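Local coordinates for protein PfEMP1 variant 1 of strain MC (Plasmodium falciparum, PDB 5LGD) that probably binds receptors on host cells as part of a longer parasite surface protein, of which this chain is a DBL-domain piece, at residues H16-D27 against E108-L116. Residues are numbered along the deposited sequence; the frame is centred on the assembly and turned at random.
Sequences HDMLIDSIKWRD and EIKRIEALL
His16 and Glu108 join the two helices by a buried hydrogen bond. NE2 of His16 donates to OE1 of Glu108 over 2.8 Å at 151°. The oxygen is met from above the carboxylate plane, and the ring and carboxylate planes are steeply inclined to each other. CG of His16 lies anti to the backbone N (chi1 170°), which swings the imidazole toward helix 106-118. On the far side of the ring, ND1 of His16 donates to OD1 of Asp17 at 2.9 Å, almost in the ring plane. The imidazole is thus gripped at both nitrogens by carboxylates, which probably favour its charged form.

Leu19 comes next and packs CD1 against CG2 of Ile112 at 3.8 Å. Ile20 lays CG1 over one face of the His16 ring. CD1 of Ile20 reaches CG of Glu108 at 3.5 Å and also touches Ile112 and, in the conformer given here, Arg111. Ser22 sets OG against both methyls of Leu115, while the hydroxyl itself bonds to Glu152.

Ile23 splits its two branches. CD1 of Ile23 meets CG1 of Ile112 at 3.7 Å. In the same Arg111 conformer, CG2 of Ile23 lies at the guanidinium edge, 3.4 Å from NE of Arg111. Leu115 is a knob in the hole formed by Leu19, Ser22, Ile23 and Arg26. Its CD1 sits over one face of the Arg26 guanidinium. NH1 of Arg26 bonds back to the carbonyl O of Ser22, and NH2 forms a salt bridge with Glu152.

Segments 16-27 and 108-116 cross at 75°, with axes 10.0 Å apart at their closest; they lie on helix 7-29 and helix 106-118 of this DBL-domain fragment. Leu148 of helix 144-162 touches both Leu19 and Leu115. Helix 92-103 adds Ile99 against Leu19 and stacks Tyr103 on the His16 ring, while helix 45-70 packs Trp55 against Ser22.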
ATOM      1  N   HIS B  16      -9.733 -32.036  -5.689  1.00 33.47           N
ATOM      2  CA  HIS B  16     -11.132 -32.285  -5.984  1.00 31.07           C
ATOM      3  C   HIS B  16     -11.385 -33.748  -6.426  1.00 33.63           C
ATOM      4  O   HIS B  16     -12.250 -34.431  -5.860  1.00 29.99           O
ATOM      5  CB  HIS B  16     -11.606 -31.296  -7.078  1.00 31.76           C
ATOM      6  CG  HIS B  16     -12.959 -31.627  -7.609  1.00 34.50           C
ATOM      7  ND1 HIS B  16     -13.114 -32.399  -8.745  1.00 37.02           N
ATOM      8  CD2 HIS B  16     -14.177 -31.300  -7.132  1.00 34.91           C
ATOM      9  CE1 HIS B  16     -14.414 -32.506  -8.923  1.00 35.72           C
ATOM     10  NE2 HIS B  16     -15.089 -31.848  -7.988  1.00 35.09           N
ATOM     11  N   ASP B  17     -10.655 -34.205  -7.456  1.00 32.15           N
ATOM     12  CA  ASP B  17     -10.793 -35.567  -7.989  1.00 34.28           C
ATOM     13  C   ASP B  17     -10.423 -36.653  -6.954  1.00 40.05           C
ATOM     14  O   ASP B  17     -11.045 -37.709  -6.963  1.00 39.23           O
ATOM     15  CB  ASP B  17      -9.945 -35.736  -9.269  1.00 37.04           C
ATOM     16  CG  ASP B  17     -10.328 -34.827 -10.427  1.00 36.71           C
ATOM     17  OD1 ASP B  17     -11.318 -34.059 -10.294  1.00 36.56           O
ATOM     18  OD2 ASP B  17      -9.632 -34.855 -11.444  1.00 42.97           O
ATOM     19  N   MET B  18      -9.451 -36.401  -6.049  1.00 38.52           N
ATOM     20  CA  MET B  18      -9.152 -37.435  -5.068  1.00 40.95           C
ATOM     21  C   MET B  18     -10.309 -37.538  -4.036  1.00 41.12           C
ATOM     22  O   MET B  18     -10.733 -38.658  -3.711  1.00 40.56           O
ATOM     23  CB  MET B  18      -7.730 -37.319  -4.472  1.00 45.49           C
ATOM     24  CG  MET B  18      -7.626 -36.584  -3.168  1.00 50.07           C
ATOM     25  SD  MET B  18      -7.953 -37.702  -1.791  1.00 56.31           S
ATOM     26  CE  MET B  18      -7.672 -36.620  -0.497  1.00 52.91           C
ATOM     27  N   LEU B  19     -10.896 -36.393  -3.642  1.00 35.29           N
ATOM     28  CA  LEU B  19     -12.020 -36.343  -2.693  1.00 33.93           C
ATOM     29  C   LEU B  19     -13.240 -37.033  -3.248  1.00 37.40           C
ATOM     30  O   LEU B  19     -13.933 -37.759  -2.518  1.00 35.12           O
ATOM     31  CB  LEU B  19     -12.341 -34.890  -2.311  1.00 33.39           C
ATOM     32  CG  LEU B  19     -11.249 -34.181  -1.458  1.00 37.75           C
ATOM     33  CD1 LEU B  19     -11.607 -32.727  -1.207  1.00 37.87           C
ATOM     34  CD2 LEU B  19     -11.055 -34.870  -0.142  1.00 40.89           C
ATOM     35  N   ILE B  20     -13.434 -36.873  -4.569  1.00 34.47           N
ATOM     36  CA  ILE B  20     -14.515 -37.450  -5.347  1.00 35.64           C
ATOM     37  C   ILE B  20     -14.302 -38.953  -5.477  1.00 39.03           C
ATOM     38  O   ILE B  20     -15.238 -39.715  -5.281  1.00 40.74           O
ATOM     39  CB  ILE B  20     -14.726 -36.678  -6.699  1.00 39.10           C
ATOM     40  CG1 ILE B  20     -15.354 -35.257  -6.472  1.00 38.12           C
ATOM     41  CG2 ILE B  20     -15.593 -37.444  -7.696  1.00 43.88           C
ATOM     42  CD1 ILE B  20     -16.427 -35.127  -5.485  1.00 46.83           C
ATOM     43  N   ASP B  21     -13.090 -39.377  -5.759  1.00 36.39           N
ATOM     44  CA  ASP B  21     -12.728 -40.792  -5.853  1.00 35.85           C
ATOM     45  C   ASP B  21     -12.931 -41.479  -4.505  1.00 38.09           C
ATOM     46  O   ASP B  21     -13.518 -42.557  -4.446  1.00 38.08           O
ATOM     47  CB  ASP B  21     -11.298 -40.945  -6.358  1.00 38.41           C
ATOM     48  CG  ASP B  21     -11.045 -40.605  -7.814  1.00 52.39           C
ATOM     49  OD1 ASP B  21     -12.015 -40.560  -8.589  1.00 55.04           O
ATOM     50  OD2 ASP B  21      -9.867 -40.442  -8.186  1.00 67.29           O
ATOM     51  N   SER B  22     -12.554 -40.814  -3.412  1.00 36.81           N
ATOM     52  CA  SER B  22     -12.756 -41.341  -2.059  1.00 38.93           C
ATOM     53  C   SER B  22     -14.267 -41.634  -1.820  1.00 41.00           C
ATOM     54  O   SER B  22     -14.617 -42.720  -1.356  1.00 42.16           O
ATOM     55  CB  SER B  22     -12.169 -40.385  -1.023  1.00 45.31           C
ATOM     56  OG  SER B  22     -12.158 -40.964   0.270  1.00 61.19           O
ATOM     57  N   ILE B  23     -15.145 -40.730  -2.261  1.00 35.29           N
ATOM     58  CA  ILE B  23     -16.606 -40.898  -2.174  1.00 34.42           C
ATOM     59  C   ILE B  23     -17.090 -42.012  -3.104  1.00 38.43           C
ATOM     60  O   ILE B  23     -17.987 -42.772  -2.733  1.00 35.80           O
ATOM     61  CB  ILE B  23     -17.352 -39.568  -2.505  1.00 35.66           C
ATOM     62  CG1 ILE B  23     -17.045 -38.444  -1.488  1.00 35.70           C
ATOM     63  CG2 ILE B  23     -18.860 -39.788  -2.687  1.00 34.71           C
ATOM     64  CD1 ILE B  23     -17.271 -37.024  -2.091  1.00 40.00           C
ATOM     65  N   LYS B  24     -16.551 -42.051  -4.338  1.00 37.63           N
ATOM     66  CA  LYS B  24     -16.943 -43.042  -5.357  1.00 39.17           C
ATOM     67  C   LYS B  24     -16.597 -44.474  -4.943  1.00 42.87           C
ATOM     68  O   LYS B  24     -17.215 -45.394  -5.463  1.00 42.29           O
ATOM     69  CB  LYS B  24     -16.343 -42.704  -6.730  1.00 41.16           C
ATOM     70  CG  LYS B  24     -17.101 -41.634  -7.491  1.00 44.06           C
ATOM     71  CD  LYS B  24     -16.204 -41.052  -8.574  1.00 50.24           C
ATOM     72  CE  LYS B  24     -16.948 -40.745  -9.848  1.00 62.22           C
ATOM     73  NZ  LYS B  24     -17.716 -39.473  -9.762  1.00 67.27           N
ATOM     74  N   TRP B  25     -15.625 -44.658  -3.996  1.00 40.02           N
ATOM     75  CA  TRP B  25     -15.284 -45.983  -3.473  1.00 41.07           C
ATOM     76  C   TRP B  25     -16.459 -46.538  -2.688  1.00 43.17           C
ATOM     77  O   TRP B  25     -16.773 -47.711  -2.817  1.00 43.34           O
ATOM     78  CB  TRP B  25     -14.015 -45.951  -2.618  1.00 40.82           C
ATOM     79  CG  TRP B  25     -12.774 -46.088  -3.441  1.00 43.28           C
ATOM     80  CD1 TRP B  25     -11.841 -45.119  -3.685  1.00 45.92           C
ATOM     81  CD2 TRP B  25     -12.331 -47.260  -4.147  1.00 44.90           C
ATOM     82  NE1 TRP B  25     -10.837 -45.619  -4.486  1.00 46.94           N
ATOM     83  CE2 TRP B  25     -11.126 -46.927  -4.803  1.00 50.18           C
ATOM     84  CE3 TRP B  25     -12.852 -48.556  -4.307  1.00 47.91           C
ATOM     85  CZ2 TRP B  25     -10.404 -47.862  -5.566  1.00 51.99           C
ATOM     86  CZ3 TRP B  25     -12.144 -49.476  -5.067  1.00 51.44           C
ATOM     87  CH2 TRP B  25     -10.954 -49.117  -5.718  1.00 52.89           C
ATOM     88  N   ARG B  26     -17.162 -45.666  -1.959  1.00 38.36           N
ATOM     89  CA  ARG B  26     -18.352 -46.027  -1.203  1.00 38.59           C
ATOM     90  C   ARG B  26     -19.567 -46.124  -2.096  1.00 42.18           C
ATOM     91  O   ARG B  26     -20.324 -47.076  -1.951  1.00 43.27           O
ATOM     92  CB  ARG B  26     -18.580 -45.079  -0.023  1.00 37.07           C
ATOM     93  CG  ARG B  26     -17.595 -45.318   1.136  1.00 42.78           C
ATOM     94  CD  ARG B  26     -16.257 -44.617   0.927  1.00 49.60           C
ATOM     95  NE  ARG B  26     -15.432 -44.672   2.126  1.00 43.04           N
ATOM     96  CZ  ARG B  26     -14.149 -44.358   2.170  1.00 53.25           C
ATOM     97  NH1 ARG B  26     -13.505 -44.007   1.058  1.00 31.14           N
ATOM     98  NH2 ARG B  26     -13.483 -44.430   3.314  1.00 51.53           N
ATOM     99  N   ASP B  27     -19.725 -45.208  -3.062  1.00 37.37           N
ATOM    100  CA  ASP B  27     -20.868 -45.200  -4.020  1.00 36.78           C
ATOM    101  C   ASP B  27     -20.904 -46.473  -4.890  1.00 41.30           C
ATOM    102  O   ASP B  27     -21.975 -47.022  -5.163  1.00 40.21           O
ATOM    103  CB  ASP B  27     -20.760 -43.973  -4.934  1.00 36.72           C
ATOM    104  CG  ASP B  27     -21.179 -42.673  -4.285  1.00 42.25           C
ATOM    105  OD1 ASP B  27     -21.387 -42.667  -3.040  1.00 40.06           O
ATOM    106  OD2 ASP B  27     -21.325 -41.664  -5.021  1.00 46.58           O
ATOM    107  N   GLU B 108     -21.860 -31.812  -4.132  1.00 29.74           N
ATOM    108  CA  GLU B 108     -20.557 -32.421  -4.126  1.00 30.37           C
ATOM    109  C   GLU B 108     -19.869 -31.974  -2.796  1.00 35.35           C
ATOM    110  O   GLU B 108     -19.254 -32.809  -2.134  1.00 34.76           O
ATOM    111  CB  GLU B 108     -19.804 -31.965  -5.389  1.00 31.14           C
ATOM    112  CG  GLU B 108     -18.323 -32.179  -5.390  1.00 48.30           C
ATOM    113  CD  GLU B 108     -17.728 -31.716  -6.696  1.00 59.76           C
ATOM    114  OE1 GLU B 108     -17.745 -32.516  -7.660  1.00 43.03           O
ATOM    115  OE2 GLU B 108     -17.251 -30.558  -6.759  1.00 43.30           O
ATOM    116  N   ILE B 109     -20.093 -30.714  -2.357  1.00 32.73           N
ATOM    117  CA  ILE B 109     -19.520 -30.192  -1.103  1.00 33.88           C
ATOM    118  C   ILE B 109     -20.137 -30.928   0.087  1.00 37.79           C
ATOM    119  O   ILE B 109     -19.394 -31.407   0.934  1.00 37.90           O
ATOM    120  CB  ILE B 109     -19.627 -28.643  -0.993  1.00 37.03           C
ATOM    121  CG1 ILE B 109     -18.833 -27.953  -2.108  1.00 36.50           C
ATOM    122  CG2 ILE B 109     -19.253 -28.116   0.417  1.00 38.55           C
ATOM    123  CD1 ILE B 109     -17.349 -28.145  -2.100  1.00 38.81           C
ATOM    124  N   LYS B 110     -21.474 -31.119   0.086  1.00 32.53           N
ATOM    125  CA  LYS B 110     -22.188 -31.873   1.130  1.00 32.77           C
ATOM    126  C   LYS B 110     -21.545 -33.266   1.363  1.00 36.92           C
ATOM    127  O   LYS B 110     -21.304 -33.635   2.511  1.00 36.25           O
ATOM    128  CB  LYS B 110     -23.668 -32.037   0.743  1.00 34.53           C
ATOM    129  CG  LYS B 110     -24.593 -32.530   1.860  1.00 37.42           C
ATOM    130  CD  LYS B 110     -26.018 -32.589   1.332  1.00 35.08           C
ATOM    131  CE  LYS B 110     -27.024 -32.735   2.430  1.00 50.11           C
ATOM    132  NZ  LYS B 110     -28.400 -32.601   1.904  1.00 50.03           N
ATOM    133  N   ARG B 111     -21.309 -34.030   0.256  0.50 33.95           N
ATOM    134  CA  ARG B 111     -20.710 -35.372   0.240  0.50 35.19           C
ATOM    135  C   ARG B 111     -19.275 -35.350   0.809  0.50 41.03           C
ATOM    136  O   ARG B 111     -18.905 -36.244   1.583  0.50 42.07           O
ATOM    137  CB  ARG B 111     -20.686 -35.983  -1.200  0.50 35.83           C
ATOM    138  CG  ARG B 111     -22.040 -36.099  -1.928  0.50 41.59           C
ATOM    139  CD  ARG B 111     -22.159 -37.150  -3.063  0.50 45.20           C
ATOM    140  NE  ARG B 111     -20.949 -37.434  -3.852  0.50 46.64           N
ATOM    141  CZ  ARG B 111     -20.487 -36.689  -4.857  0.50 51.70           C
ATOM    142  NH1 ARG B 111     -21.077 -35.552  -5.172  0.50 41.61           N
ATOM    143  NH2 ARG B 111     -19.386 -37.042  -5.503  0.50 25.60           N
ATOM    144  N   ILE B 112     -18.468 -34.328   0.413  1.00 35.56           N
ATOM    145  CA  ILE B 112     -17.076 -34.178   0.835  1.00 33.53           C
ATOM    146  C   ILE B 112     -17.053 -33.890   2.359  1.00 38.52           C
ATOM    147  O   ILE B 112     -16.369 -34.599   3.101  1.00 39.34           O
ATOM    148  CB  ILE B 112     -16.333 -33.097   0.005  1.00 34.71           C
ATOM    149  CG1 ILE B 112     -16.265 -33.532  -1.487  1.00 34.65           C
ATOM    150  CG2 ILE B 112     -14.913 -32.870   0.596  1.00 36.08           C
ATOM    151  CD1 ILE B 112     -15.791 -32.507  -2.524  1.00 38.43           C
ATOM    152  N   GLU B 113     -17.862 -32.901   2.812  1.00 34.23           N
ATOM    153  CA  GLU B 113     -18.026 -32.506   4.207  1.00 34.62           C
ATOM    154  C   GLU B 113     -18.380 -33.745   5.058  1.00 43.16           C
ATOM    155  O   GLU B 113     -17.732 -33.961   6.081  1.00 46.87           O
ATOM    156  CB  GLU B 113     -19.099 -31.415   4.303  1.00 36.37           C
ATOM    157  CG  GLU B 113     -19.027 -30.541   5.541  1.00 45.85           C
ATOM    158  CD  GLU B 113     -20.036 -29.409   5.601  1.00 73.53           C
ATOM    159  OE1 GLU B 113     -21.060 -29.464   4.881  1.00 54.57           O
ATOM    160  OE2 GLU B 113     -19.807 -28.468   6.395  1.00 89.12           O
ATOM    161  N   ALA B 114     -19.310 -34.603   4.584  1.00 39.22           N
ATOM    162  CA  ALA B 114     -19.713 -35.854   5.252  1.00 40.82           C
ATOM    163  C   ALA B 114     -18.525 -36.843   5.369  1.00 46.49           C
ATOM    164  O   ALA B 114     -18.299 -37.417   6.448  1.00 47.63           O
ATOM    165  CB  ALA B 114     -20.847 -36.511   4.483  1.00 41.64           C
ATOM    166  N   LEU B 115     -17.790 -37.047   4.240  1.00 41.36           N
ATOM    167  CA  LEU B 115     -16.590 -37.890   4.126  1.00 41.40           C
ATOM    168  C   LEU B 115     -15.515 -37.415   5.114  1.00 45.30           C
ATOM    169  O   LEU B 115     -14.932 -38.238   5.816  1.00 48.84           O
ATOM    170  CB  LEU B 115     -16.040 -37.867   2.680  1.00 40.04           C
ATOM    171  CG  LEU B 115     -14.841 -38.792   2.371  1.00 44.83           C
ATOM    172  CD1 LEU B 115     -15.322 -40.119   1.756  1.00 45.64           C
ATOM    173  CD2 LEU B 115     -13.918 -38.140   1.400  1.00 43.49           C
ATOM    174  N   LEU B 116     -15.282 -36.095   5.194  1.00 38.97           N
ATOM    175  CA  LEU B 116     -14.285 -35.534   6.107  1.00 39.58           C
ATOM    176  C   LEU B 116     -14.733 -35.640   7.570  1.00 50.62           C
ATOM    177  O   LEU B 116     -13.893 -35.908   8.433  1.00 51.07           O
ATOM    178  CB  LEU B 116     -13.941 -34.081   5.728  1.00 37.46           C
ATOM    179  CG  LEU B 116     -13.349 -33.820   4.335  1.00 38.16           C
ATOM    180  CD1 LEU B 116     -13.144 -32.346   4.120  1.00 37.33           C
ATOM    181  CD2 LEU B 116     -12.008 -34.568   4.134  1.00 36.65           C
TER